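Local coordinates for protein Diedel (PDB 3ZZO) that acts as a secreted cytokine of the fly immune response, promoting survival of Sindbis virus infection by suppressing the immune deficiency pathway, at residues A[19-24]-A[77-82]; A[31-34]-A[40-43]. One frame throughout, in Å; residues are numbered along the deposited sequence.

Both segment pairs reach the same antiparallel sheet, yet their chemistry differs with their place. The centre of interaction 1 lies about 12 Å from the centre of the chain, and the contact is partly buried: the loop leading into strand 24-25 packs against the turn before strand 81-89 purely through apolar side chains meeting an aromatic ring. Interaction 2, whose centre is about 4 Å from that of the chain, is a surface contact in which one backbone hydrogen bond fastens the loop 40-43 to strand 31-35. The two meet directly: I24 pairs through its backbone with E32, and the carbonyl of R22 packs against the methyl group of A41.

Interaction 1: residues A[19-24]-A[77-82]; sequences EAVRAI and QQYGIQ
The Y79 ring receives A20 and V21 on one side of its plane and the side chain of its own neighbour, Q78, on the other. Q78 CG sits over the ring centre, 3.5 Å above the plane. The two residues of 19-24 come in obliquely, each at a different part of the ring. V21 CG1 approaches CD2 of Y79 to 3.4 Å, a tight carbon-carbon contact, and lies 3.7 Å from CE2 of the same ring. A20 meets the phenol end instead, its CB 3.8 Å from Y79 OH. The side chains of V21 and Y79 run past one another from opposing directions, and CG1 reaches the CD2-CE2 side of the ring at a slant. The touching groups are set alike: V21 CG1 and Y79 CG are each anti to the carbonyl carbon of their own residue and beside its backbone N, with chi1 of -62° and -61°.

The sheet and helix on which these residues pack are those of the ferredoxin-like subdomain SD1. The contact illustrates how two separate chain connections can meet beside such a sheet and helix: V21, the buried member, also packs on F11 of strand 6-13 and F72 of helix 69-75, while I81, where strand 81-89 begins, touches the same two phenylalanines. Y79 itself packs on M13.

Backbone bonds shape both partners. R22 N reaches E19 O at 3.0 Å, bending the chain around A20 and V21; G80 N to Q77 O, at 3.2 Å, closes the turn that presents Y79. The 77-82 side is further anchored by R15, whose NE hydrogen-bonds to Q78 O and whose backbone pairs with that of Y79. On the opposing segment, A20 N is held by the carboxylate oxygen OD1 of D17.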
# COMPACT_ATOMS: atom_id res chain seq x y z
N GLU A 19 10.35 7.17 -5.30
CA GLU A 19 9.43 7.47 -6.36
C GLU A 19 9.24 6.32 -7.33
O GLU A 19 8.19 6.16 -7.91
CB GLU A 19 9.85 8.73 -7.11
CG GLU A 19 9.75 10.00 -6.31
CD GLU A 19 10.18 11.21 -7.11
OE1 GLU A 19 9.44 11.51 -8.08
OE2 GLU A 19 11.24 11.81 -6.77
N ALA A 20 10.27 5.48 -7.48
CA ALA A 20 10.19 4.36 -8.43
C ALA A 20 9.10 3.38 -8.04
O ALA A 20 8.62 2.63 -8.88
CB ALA A 20 11.51 3.63 -8.47
N VAL A 21 8.74 3.34 -6.77
CA VAL A 21 7.70 2.42 -6.30
C VAL A 21 6.49 3.19 -5.81
O VAL A 21 5.65 2.66 -5.07
CB VAL A 21 8.26 1.43 -5.25
CG1 VAL A 21 9.36 0.54 -5.84
CG2 VAL A 21 8.74 2.15 -3.98
N ARG A 22 6.37 4.45 -6.27
CA ARG A 22 5.21 5.32 -5.96
C ARG A 22 5.10 5.61 -4.48
O ARG A 22 4.01 5.77 -3.95
CB ARG A 22 3.91 4.75 -6.57
CG ARG A 22 3.89 4.77 -8.07
CD ARG A 22 2.46 4.56 -8.57
NE ARG A 22 1.52 5.49 -7.96
N ALA A 23 6.25 5.67 -3.79
CA ALA A 23 6.36 6.03 -2.40
C ALA A 23 6.87 7.43 -2.30
O ALA A 23 7.28 8.02 -3.30
CB ALA A 23 7.28 5.04 -1.68
N ILE A 24 6.86 7.97 -1.11
CA ILE A 24 7.37 9.31 -0.85
C ILE A 24 8.59 9.26 0.05
O ILE A 24 8.76 8.36 0.89
CB ILE A 24 6.31 10.21 -0.29
CG1 ILE A 24 5.92 9.83 1.06
CG2 ILE A 24 5.10 10.30 -1.22
CD1 ILE A 24 4.99 10.84 1.76
N GLN A 77 10.81 -6.74 -6.26
CA GLN A 77 12.01 -7.51 -6.12
C GLN A 77 13.25 -6.79 -6.62
O GLN A 77 14.32 -6.85 -6.02
CB GLN A 77 11.85 -8.82 -6.86
CG GLN A 77 13.05 -9.73 -6.71
CD GLN A 77 12.94 -11.05 -7.43
OE1 GLN A 77 12.01 -11.28 -8.21
NE2 GLN A 77 13.88 -11.92 -7.20
N GLN A 78 13.12 -6.14 -7.77
CA GLN A 78 14.28 -5.50 -8.38
C GLN A 78 14.91 -4.41 -7.58
O GLN A 78 16.09 -4.07 -7.81
CB GLN A 78 13.94 -4.97 -9.79
CG GLN A 78 12.97 -3.80 -9.81
CD GLN A 78 12.48 -3.41 -11.18
OE1 GLN A 78 11.28 -3.17 -11.35
NE2 GLN A 78 13.37 -3.36 -12.13
N TYR A 79 14.18 -3.86 -6.64
CA TYR A 79 14.63 -2.75 -5.80
C TYR A 79 15.15 -3.19 -4.45
O TYR A 79 15.85 -2.42 -3.80
CB TYR A 79 13.51 -1.73 -5.64
CG TYR A 79 13.06 -1.14 -6.93
CD1 TYR A 79 13.95 -0.44 -7.73
CD2 TYR A 79 11.78 -1.32 -7.41
CE1 TYR A 79 13.55 0.09 -8.93
CE2 TYR A 79 11.36 -0.80 -8.61
CZ TYR A 79 12.25 -0.06 -9.34
OH TYR A 79 11.87 0.47 -10.53
N GLY A 80 14.83 -4.40 -3.99
CA GLY A 80 15.33 -4.83 -2.70
C GLY A 80 14.71 -4.04 -1.53
O GLY A 80 15.40 -3.31 -0.80
N ILE A 81 13.42 -4.24 -1.32
CA ILE A 81 12.66 -3.52 -0.32
C ILE A 81 12.97 -4.08 1.07
O ILE A 81 12.80 -5.29 1.31
CB ILE A 81 11.16 -3.63 -0.57
CG1 ILE A 81 10.75 -3.13 -1.96
CG2 ILE A 81 10.37 -2.95 0.53
CD1 ILE A 81 11.20 -1.71 -2.26
N GLN A 82 13.45 -3.21 1.96
CA GLN A 82 13.79 -3.55 3.33
C GLN A 82 12.73 -2.95 4.24
O GLN A 82 12.73 -1.75 4.57
CB GLN A 82 15.18 -3.00 3.67
CG GLN A 82 16.27 -3.51 2.74
CD GLN A 82 16.39 -5.00 2.74
OE1 GLN A 82 16.20 -5.68 3.77
NE2 GLN A 82 16.78 -5.57 1.62

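Interaction 2: residues A[31-34]-A[40-43]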
# COMPACT_ATOMS: atom_id res chain seq x y z
N CYS A 31 11.58 5.54 3.04
CA CYS A 31 10.43 5.87 2.21
C CYS A 31 9.16 5.50 2.95
O CYS A 31 9.19 4.63 3.84
CB CYS A 31 10.41 5.02 0.93
SG CYS A 31 11.88 5.05 -0.10
N GLU A 32 8.05 6.11 2.59
CA GLU A 32 6.76 5.72 3.13
C GLU A 32 5.74 5.62 2.01
O GLU A 32 5.78 6.38 1.04
CB GLU A 32 6.30 6.69 4.19
CG GLU A 32 6.04 8.00 3.75
CD GLU A 32 5.64 8.99 4.89
OE1 GLU A 32 6.25 8.91 5.99
OE2 GLU A 32 4.68 9.84 4.70
N VAL A 33 4.83 4.69 2.15
CA VAL A 33 3.79 4.48 1.16
C VAL A 33 2.54 3.93 1.86
O VAL A 33 2.63 3.22 2.86
CB VAL A 33 4.29 3.50 0.06
CG1 VAL A 33 4.54 2.08 0.60
CG2 VAL A 33 3.34 3.48 -1.16
N THR A 34 1.37 4.22 1.29
CA THR A 34 0.11 3.65 1.73
C THR A 34 -0.34 2.73 0.61
O THR A 34 -0.51 3.19 -0.51
CB THR A 34 -0.94 4.73 1.99
OG1 THR A 34 -0.44 5.61 2.99
CG2 THR A 34 -2.22 4.16 2.47
N VAL A 40 0.37 -2.35 -4.05
CA VAL A 40 0.58 -1.15 -4.84
C VAL A 40 0.07 0.04 -4.06
O VAL A 40 -0.93 -0.05 -3.34
CB VAL A 40 -0.12 -1.28 -6.22
CG1 VAL A 40 0.04 0.01 -7.05
CG2 VAL A 40 0.39 -2.51 -7.00
N ALA A 41 0.74 1.17 -4.22
CA ALA A 41 0.27 2.40 -3.61
C ALA A 41 -1.22 2.59 -3.91
O ALA A 41 -1.69 2.32 -5.03
CB ALA A 41 1.07 3.59 -4.10
N GLN A 42 -1.96 3.08 -2.92
CA GLN A 42 -3.37 3.33 -3.10
C GLN A 42 -3.60 4.47 -4.08
O GLN A 42 -3.03 5.54 -3.94
CB GLN A 42 -3.97 3.64 -1.73
CG GLN A 42 -5.45 3.96 -1.77
CD GLN A 42 -5.96 4.39 -0.42
OE1 GLN A 42 -5.21 4.47 0.55
NE2 GLN A 42 -7.22 4.75 -0.36
N LEU A 43 -4.46 4.25 -5.08
CA LEU A 43 -4.68 5.20 -6.15
C LEU A 43 -6.03 5.87 -6.17
O LEU A 43 -6.23 6.77 -6.97
CB LEU A 43 -4.44 4.51 -7.51
CG LEU A 43 -3.10 3.78 -7.66
CD1 LEU A 43 -2.98 3.12 -9.01
CD2 LEU A 43 -1.88 4.63 -7.33
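T34 O receives the backbone N-H of Q42 in a short, fairly straight hydrogen bond, 2.8 Å from N to O with an angle of 164° at the hydrogen. The donor lies slightly out of the carbonyl plane, tilted by 17°. A41 CA adds a CH...O contact to T34 O at 3.3 Å. To one end of this grip V33 CG2 touches A41 CB at 3.7 Å; to the other, the side chains of T34 and Q42 run alongside each other in the same direction, with T34 CG2 3.6 Å from Q42 OE1. Q42 is extended, CG anti to the backbone N (chi1 179°), which brings the amide oxygen to the threonine methyl.

Strand 31-35 runs between strands 24-25 and 6-13 in the ferredoxin-like sheet of SD1, and the chain leaving it folds back so that 40-43 meets it again by a single backbone bond. Further out, R6 NH1 donates to Q42 OE1, fixing the amide from strand 6-13, and Q42 NE2 makes a weak bond to G44 O. V33 is buried against F11 and F72, between sheet and helix, while C31 is bound by its disulfide to C18.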